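Local coordinates for secretion protein Snm4 (Mycobacterium xenopi, PDB 7B7J) that probably serves, through this cytosolic ubiquitin-like domain of EccD5, as a component of the mycobacterial ESX-5 type VII secretion pore complex, at residues A20-Q31 with V94-L102; L36-M45 with L83-Q92. All blocks are in the same frame, centred on the assembly; numbering follows the deposited sequence.

Contact 1 of 2, residues A20-Q31 with V94-L102; sequences AAVVAIMAADVQ and VYDGDRLWL
A single amide oxygen, OE1 of Gln31, takes two hydrogen bonds from Arg99, which grips it side-on through NE and NH2, with NH2 at 2.7 Å from OE1 and NE at 2.8 Å from it. OE1 lies in the guanidinium plane, but the amide is turned 59° against it: NH2 approaches within the carbonyl plane while NE stands above it. Gln31 belongs to the next strand of the hairpin, so the pair spans Ala24 and Met26 on the intervening strand. Met26 fills the ground between Arg99 and Trp101. Its CB sits over one face of the indole, 3.7 Å from the centroid of the five-membered ring, and its CG lies 3.6 Å from Trp101 CE2 and touches Arg99 CG. With CG beside the backbone N, the bend at chi2 (-69°) brings SD to 3.8 Å from Arg99 CD, and sulfur is only a distant Met-aromatic partner of the ring.

Beneath these groups, strands 20-27 and 99-102 run parallel, joined by alternating backbone bonds such as Leu100 N to Ala24 O. On the opposite face Ile25 meets Leu100 and Leu102, and Leu49 of helix 42-60 covers Ile25. Before the strand, Asp96 OD1 accepts from Val22 N at 2.8 Å, and Gly97, in the type II turn from Tyr95 to Asp98, donates its N-H across to Val22 O. Pairing of the first and last strands at the centre of a mixed sheet is the hallmark of the ubiquitin-like beta-grasp fold. Backbone bonds thus join the strands, the apolar face lies toward the helix, and on the other face the guanidinium, presumably charged, would polarise the amide oxygen it grips.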
# COMPACT_ATOMS: atom_id res chain seq x y z
N ALA A 20 11.43 -6.97 -9.33
CA ALA A 20 10.39 -6.99 -8.29
C ALA A 20 10.92 -6.42 -6.99
O ALA A 20 12.13 -6.29 -6.86
CB ALA A 20 9.93 -8.40 -8.07
N ALA A 21 10.02 -6.03 -6.11
CA ALA A 21 10.39 -5.56 -4.76
C ALA A 21 9.52 -6.39 -3.83
O ALA A 21 8.27 -6.41 -3.94
CB ALA A 21 10.15 -4.06 -4.65
N VAL A 22 10.11 -6.91 -2.76
CA VAL A 22 9.40 -7.58 -1.66
C VAL A 22 9.20 -6.52 -0.52
O VAL A 22 10.21 -6.06 0.08
CB VAL A 22 10.31 -8.73 -1.20
CG1 VAL A 22 9.65 -9.42 0.05
CG2 VAL A 22 10.59 -9.71 -2.32
N VAL A 23 7.92 -6.23 -0.24
CA VAL A 23 7.58 -5.14 0.65
C VAL A 23 6.71 -5.69 1.73
O VAL A 23 5.89 -6.50 1.42
CB VAL A 23 7.03 -4.00 -0.15
CG1 VAL A 23 7.79 -3.54 -1.36
CG2 VAL A 23 5.71 -4.18 -0.70
N ALA A 24 6.78 -5.06 2.86
CA ALA A 24 5.85 -5.31 3.96
C ALA A 24 4.77 -4.19 3.98
O ALA A 24 5.20 -3.02 3.96
CB ALA A 24 6.65 -5.30 5.14
N ILE A 25 3.51 -4.57 3.82
CA ILE A 25 2.37 -3.64 3.88
C ILE A 25 1.66 -3.70 5.24
O ILE A 25 1.33 -4.85 5.67
CB ILE A 25 1.39 -3.86 2.69
CG1 ILE A 25 2.18 -3.87 1.39
CG2 ILE A 25 0.32 -2.83 2.73
CD1 ILE A 25 2.74 -2.56 0.98
N MET A 26 1.58 -2.55 5.92
CA MET A 26 0.84 -2.58 7.19
C MET A 26 -0.59 -2.13 6.83
O MET A 26 -0.75 -0.96 6.33
CB MET A 26 1.50 -1.72 8.22
CG MET A 26 2.90 -1.99 8.43
SD MET A 26 3.08 -3.65 9.23
CE MET A 26 2.16 -3.59 10.72
N ALA A 27 -1.61 -2.85 7.34
CA ALA A 27 -3.02 -2.42 7.16
C ALA A 27 -3.74 -2.86 8.38
O ALA A 27 -3.62 -4.06 8.73
CB ALA A 27 -3.64 -3.16 5.97
N ALA A 28 -4.54 -2.07 9.04
CA ALA A 28 -5.27 -2.54 10.21
C ALA A 28 -4.39 -3.30 11.21
O ALA A 28 -4.90 -4.28 11.77
CB ALA A 28 -6.47 -3.44 9.82
N ASP A 29 -3.15 -2.82 11.55
CA ASP A 29 -2.25 -3.47 12.49
C ASP A 29 -1.83 -4.82 12.03
O ASP A 29 -1.16 -5.48 12.83
CB ASP A 29 -2.86 -3.42 13.83
CG ASP A 29 -3.09 -2.00 14.31
OD1 ASP A 29 -2.13 -1.16 14.36
OD2 ASP A 29 -4.24 -1.80 14.69
N VAL A 30 -2.06 -5.21 10.78
CA VAL A 30 -1.63 -6.54 10.24
C VAL A 30 -0.49 -6.32 9.24
O VAL A 30 -0.61 -5.40 8.44
CB VAL A 30 -2.81 -7.27 9.58
CG1 VAL A 30 -2.38 -8.49 8.78
CG2 VAL A 30 -3.87 -7.65 10.60
N GLN A 31 0.56 -7.14 9.30
CA GLN A 31 1.62 -7.02 8.23
C GLN A 31 1.32 -8.03 7.18
O GLN A 31 1.18 -9.30 7.44
CB GLN A 31 2.96 -7.32 8.90
CG GLN A 31 4.16 -7.30 7.98
CD GLN A 31 5.40 -7.05 8.78
OE1 GLN A 31 6.25 -6.27 8.39
NE2 GLN A 31 5.68 -7.89 9.83
N VAL A 94 12.30 2.60 -2.47
CA VAL A 94 11.65 1.57 -1.66
C VAL A 94 12.20 0.24 -2.21
O VAL A 94 12.04 -0.11 -3.38
CB VAL A 94 10.11 1.56 -1.82
CG1 VAL A 94 9.47 0.47 -0.92
CG2 VAL A 94 9.58 2.95 -1.52
N TYR A 95 12.89 -0.43 -1.36
CA TYR A 95 13.61 -1.73 -1.73
C TYR A 95 13.13 -2.93 -0.93
O TYR A 95 12.31 -2.81 0.01
CB TYR A 95 15.01 -1.47 -1.40
CG TYR A 95 15.62 -0.34 -2.20
CD1 TYR A 95 15.39 -0.18 -3.56
CD2 TYR A 95 16.28 0.63 -1.52
CE1 TYR A 95 15.93 0.90 -4.28
CE2 TYR A 95 16.88 1.67 -2.22
CZ TYR A 95 16.71 1.79 -3.58
OH TYR A 95 17.37 2.83 -4.21
N ASP A 96 13.69 -4.10 -1.31
CA ASP A 96 13.31 -5.35 -0.59
C ASP A 96 13.31 -5.10 0.90
O ASP A 96 14.46 -4.74 1.45
CB ASP A 96 14.19 -6.48 -1.05
CG ASP A 96 14.01 -6.88 -2.50
OD1 ASP A 96 12.90 -6.85 -2.98
OD2 ASP A 96 15.00 -7.45 -3.06
N GLY A 97 12.34 -5.56 1.57
CA GLY A 97 12.28 -5.53 3.03
C GLY A 97 11.68 -4.22 3.60
O GLY A 97 11.41 -4.17 4.83
N ASP A 98 11.58 -3.17 2.82
CA ASP A 98 10.93 -1.89 3.20
C ASP A 98 9.52 -2.18 3.63
O ASP A 98 8.79 -3.01 3.08
CB ASP A 98 11.21 -0.78 2.23
CG ASP A 98 12.66 -0.21 2.22
OD1 ASP A 98 13.46 -0.58 3.06
OD2 ASP A 98 12.95 0.50 1.34
N ARG A 99 8.98 -1.26 4.53
CA ARG A 99 7.67 -1.39 5.06
C ARG A 99 6.91 -0.04 4.75
O ARG A 99 7.49 1.08 4.94
CB ARG A 99 7.68 -1.56 6.59
CG ARG A 99 6.38 -1.80 7.23
CD ARG A 99 6.59 -2.18 8.66
NE ARG A 99 7.14 -3.60 8.79
CZ ARG A 99 8.38 -3.93 8.94
NH1 ARG A 99 9.21 -3.03 9.41
NH2 ARG A 99 8.71 -5.21 8.80
N LEU A 100 5.67 -0.21 4.31
CA LEU A 100 4.73 0.90 3.90
C LEU A 100 3.40 0.73 4.61
O LEU A 100 3.00 -0.39 4.85
CB LEU A 100 4.53 0.84 2.40
CG LEU A 100 5.72 0.99 1.48
CD1 LEU A 100 5.24 0.84 0.03
CD2 LEU A 100 6.43 2.31 1.81
N TRP A 101 2.73 1.81 4.97
CA TRP A 101 1.44 1.82 5.59
C TRP A 101 0.39 2.26 4.56
O TRP A 101 0.51 3.21 3.94
CB TRP A 101 1.45 2.71 6.81
CG TRP A 101 2.09 2.09 8.05
CD1 TRP A 101 1.42 1.78 9.20
CD2 TRP A 101 3.52 1.92 8.36
NE1 TRP A 101 2.25 1.28 10.16
CE2 TRP A 101 3.57 1.35 9.69
CE3 TRP A 101 4.71 2.21 7.62
CZ2 TRP A 101 4.82 1.07 10.32
CZ3 TRP A 101 5.91 1.86 8.21
CH2 TRP A 101 5.92 1.34 9.50
N LEU A 102 -0.60 1.42 4.41
CA LEU A 102 -1.69 1.76 3.48
C LEU A 102 -2.70 2.56 4.25
O LEU A 102 -3.28 2.05 5.28
CB LEU A 102 -2.23 0.43 2.94
CG LEU A 102 -3.38 0.57 1.93
CD1 LEU A 102 -3.02 1.38 0.68
CD2 LEU A 102 -3.80 -0.88 1.58
O HOH W 1 12.85 -8.49 -5.26
O HOH W 2 -1.93 1.14 8.02

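Contact 2 of 2, residues L36-M45 with L83-Q92; sequences LDAHAPISVM and LRPNLSLTEQ
The His39 ring has a water at its edge, in plane, 2.6 Å from ND1 and also bound to Ser88 OG; Thr90 OG1 lies obliquely to the ring, 3.8 Å from His39 CE1, and Thr90 CG2 touches the same carbon. Another flat group, the carbonyl of Ala38, has its oxygen gripped from opposite faces of its plane by Thr90 OG1, at 2.7 Å from Ala38 O, and by Thr90 N, longer at 3.2 Å from that oxygen. With OG1 beside its own backbone N (chi1 -59°), Thr90 can apply both donors at once. The Gln92 amide clasps the Arg84 backbone, OE1 accepting from Arg84 N and NE2 donating to a lone pair of Arg84 O, while NE2 touches Ile42 CG1 at 3.5 Å.

Further along, Ile42 N bonds to Leu87 O from above the carbonyl plane, whereas Ser43 N meets Pro85 O in plane on a lone pair, 2.9 Å from N to O. A second water links the carbonyl oxygens of Asp37 and Ala40 to Leu89 N. Inside this polar frame Ile42 drives its CD1 against Leu89 CD2, 3.6 Å away, the two side chains crossing at about a right angle. Leu83 CD1 flanks Ile42, and Leu89 CD1 reaches Leu36 CB and Met45 CE.

Asp37 OD1 accepts from His39 N in an Asx turn, and Ser88 OG from Glu91 N in an ST motif. Bonds from Thr90, Ile42 and Ser43, with the Ile42-Leu89 packing, pin loop 83-92 against the strand-to-helix connection, closing one end of the hydrophobic core of a ubiquitin-like beta-grasp domain.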
# COMPACT_ATOMS: atom_id res chain seq x y z
N LEU A 36 5.90 -7.05 -5.41
CA LEU A 36 5.33 -5.97 -6.31
C LEU A 36 6.25 -5.64 -7.49
O LEU A 36 7.48 -5.73 -7.39
CB LEU A 36 4.97 -4.75 -5.61
CG LEU A 36 4.03 -4.86 -4.45
CD1 LEU A 36 3.87 -3.54 -3.63
CD2 LEU A 36 2.70 -5.31 -4.98
N ASP A 37 5.69 -5.28 -8.62
CA ASP A 37 6.53 -4.74 -9.73
C ASP A 37 7.29 -3.52 -9.17
O ASP A 37 6.67 -2.55 -8.79
CB ASP A 37 5.64 -4.36 -10.90
CG ASP A 37 6.27 -3.88 -12.22
OD1 ASP A 37 7.16 -3.14 -12.22
OD2 ASP A 37 5.61 -4.13 -13.18
N ALA A 38 8.60 -3.52 -9.36
CA ALA A 38 9.59 -2.46 -8.91
C ALA A 38 9.55 -1.23 -9.83
O ALA A 38 10.20 -0.23 -9.39
CB ALA A 38 11.01 -3.07 -8.91
N HIS A 39 8.93 -1.33 -10.99
CA HIS A 39 9.01 -0.27 -12.04
C HIS A 39 7.64 0.38 -12.31
O HIS A 39 7.57 1.38 -13.03
CB HIS A 39 9.68 -0.71 -13.34
CG HIS A 39 11.18 -0.94 -13.04
ND1 HIS A 39 11.97 0.09 -12.42
CD2 HIS A 39 12.01 -2.04 -13.15
CE1 HIS A 39 13.15 -0.44 -12.05
NE2 HIS A 39 13.19 -1.73 -12.50
N ALA A 40 6.53 -0.19 -11.84
CA ALA A 40 5.25 0.45 -12.18
C ALA A 40 5.05 1.68 -11.33
O ALA A 40 5.37 1.64 -10.15
CB ALA A 40 4.17 -0.55 -11.89
N PRO A 41 4.31 2.70 -11.84
CA PRO A 41 3.91 3.79 -10.95
C PRO A 41 3.05 3.29 -9.83
O PRO A 41 2.13 2.44 -10.07
CB PRO A 41 3.34 4.77 -11.94
CG PRO A 41 3.09 4.15 -13.23
CD PRO A 41 3.86 2.86 -13.22
N ILE A 42 3.20 3.89 -8.68
CA ILE A 42 2.31 3.57 -7.53
C ILE A 42 0.84 3.66 -7.87
O ILE A 42 0.11 2.83 -7.32
CB ILE A 42 2.71 4.45 -6.27
CG1 ILE A 42 4.17 4.24 -5.83
CG2 ILE A 42 1.70 4.45 -5.12
CD1 ILE A 42 4.65 2.86 -5.61
N SER A 43 0.48 4.66 -8.59
CA SER A 43 -0.90 4.95 -9.01
C SER A 43 -1.59 3.69 -9.54
O SER A 43 -2.87 3.62 -9.46
CB SER A 43 -1.01 6.11 -9.91
OG SER A 43 -0.45 5.84 -11.19
N VAL A 44 -0.89 2.87 -10.32
CA VAL A 44 -1.62 1.73 -10.93
C VAL A 44 -1.55 0.59 -9.94
O VAL A 44 -2.33 -0.44 -10.10
CB VAL A 44 -1.02 1.30 -12.26
CG1 VAL A 44 -1.11 2.38 -13.29
CG2 VAL A 44 0.35 0.63 -12.11
N MET A 45 -0.86 0.61 -8.79
CA MET A 45 -0.84 -0.47 -7.81
C MET A 45 -1.73 -0.29 -6.60
O MET A 45 -2.02 -1.23 -5.92
CB MET A 45 0.63 -0.80 -7.39
CG MET A 45 1.55 -1.25 -8.67
SD MET A 45 3.00 -2.02 -8.08
CE MET A 45 3.87 -0.62 -7.44
N LEU A 83 4.00 8.10 -0.59
CA LEU A 83 4.69 7.86 -1.89
C LEU A 83 4.01 8.73 -2.95
O LEU A 83 2.75 8.84 -2.91
CB LEU A 83 4.71 6.40 -2.34
CG LEU A 83 5.49 5.40 -1.40
CD1 LEU A 83 5.54 4.04 -1.99
CD2 LEU A 83 6.83 5.96 -0.98
N ARG A 84 4.65 9.20 -3.98
CA ARG A 84 4.19 9.91 -5.17
C ARG A 84 3.49 8.95 -6.05
O ARG A 84 4.02 7.87 -6.28
CB ARG A 84 5.38 10.65 -5.84
CG ARG A 84 5.88 11.73 -4.90
CD ARG A 84 7.05 12.51 -5.26
NE ARG A 84 6.49 13.14 -6.42
CZ ARG A 84 7.15 13.91 -7.26
NH1 ARG A 84 8.43 14.11 -7.07
NH2 ARG A 84 6.49 14.50 -8.26
N PRO A 85 2.43 9.27 -6.57
CA PRO A 85 1.66 8.32 -7.36
C PRO A 85 2.36 8.05 -8.68
O PRO A 85 2.17 6.91 -9.25
CB PRO A 85 0.31 9.00 -7.59
CG PRO A 85 0.72 10.44 -7.44
CD PRO A 85 1.64 10.49 -6.25
N ASN A 86 3.00 9.07 -9.19
CA ASN A 86 3.53 9.00 -10.58
C ASN A 86 4.96 8.35 -10.66
O ASN A 86 5.45 8.16 -11.73
CB ASN A 86 3.67 10.39 -11.18
CG ASN A 86 4.43 11.34 -10.24
OD1 ASN A 86 4.15 11.56 -9.01
ND2 ASN A 86 5.38 12.05 -10.87
N LEU A 87 5.54 7.93 -9.62
CA LEU A 87 6.87 7.29 -9.60
C LEU A 87 6.75 5.89 -9.08
O LEU A 87 5.77 5.47 -8.33
CB LEU A 87 7.77 8.15 -8.71
CG LEU A 87 8.10 9.58 -9.09
CD1 LEU A 87 9.01 10.06 -8.01
CD2 LEU A 87 8.77 9.65 -10.41
N SER A 88 7.71 5.08 -9.53
CA SER A 88 7.90 3.68 -9.09
C SER A 88 8.37 3.58 -7.61
O SER A 88 8.98 4.50 -7.08
CB SER A 88 8.69 2.78 -10.08
OG SER A 88 10.05 3.23 -9.97
N LEU A 89 8.27 2.32 -7.10
CA LEU A 89 8.99 1.98 -5.88
C LEU A 89 10.48 2.30 -6.03
O LEU A 89 11.09 2.89 -5.13
CB LEU A 89 8.79 0.52 -5.57
CG LEU A 89 7.37 0.14 -5.19
CD1 LEU A 89 7.11 -1.41 -5.25
CD2 LEU A 89 6.91 0.72 -3.86
N THR A 90 11.08 1.76 -7.09
CA THR A 90 12.56 1.96 -7.27
C THR A 90 12.88 3.45 -7.26
O THR A 90 13.92 3.84 -6.61
CB THR A 90 13.04 1.26 -8.55
OG1 THR A 90 12.67 -0.10 -8.31
CG2 THR A 90 14.48 1.47 -8.95
N GLU A 91 12.15 4.21 -8.02
CA GLU A 91 12.48 5.68 -8.13
C GLU A 91 12.34 6.35 -6.81
O GLU A 91 13.02 7.42 -6.64
CB GLU A 91 11.50 6.27 -9.10
CG GLU A 91 11.85 5.99 -10.57
CD GLU A 91 10.78 6.44 -11.58
OE1 GLU A 91 9.57 6.31 -11.35
OE2 GLU A 91 11.12 6.79 -12.70
N GLN A 92 11.57 5.84 -5.84
CA GLN A 92 11.30 6.45 -4.55
C GLN A 92 12.18 5.77 -3.52
O GLN A 92 11.87 5.90 -2.32
CB GLN A 92 9.79 6.44 -4.23
CG GLN A 92 9.11 7.25 -5.29
CD GLN A 92 7.66 7.34 -4.96
OE1 GLN A 92 7.29 8.28 -4.21
NE2 GLN A 92 6.83 6.57 -5.61
O HOH W 3 6.96 0.20 -8.56
O HOH W 4 11.44 2.55 -11.97

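From the N terminus the chain forms strand 20-27, turns into strand 30-37 and enters helix 42-60, then passes through strand 70-76 and a long loop to strand 99-107. Contact 1 closes the larger circuit by laying the last strand beside the first. Contact 2 closes a smaller one within it, holding loop 83-92 to the entrance of the helix; the two are nested and do not cross. Their centres are about 13 Å apart, and they meet directly where Ala21 N probably bonds to Leu36 O and Val94 N to Leu89 O. Together they tie the sheet, the helix start and the late loop into one domain.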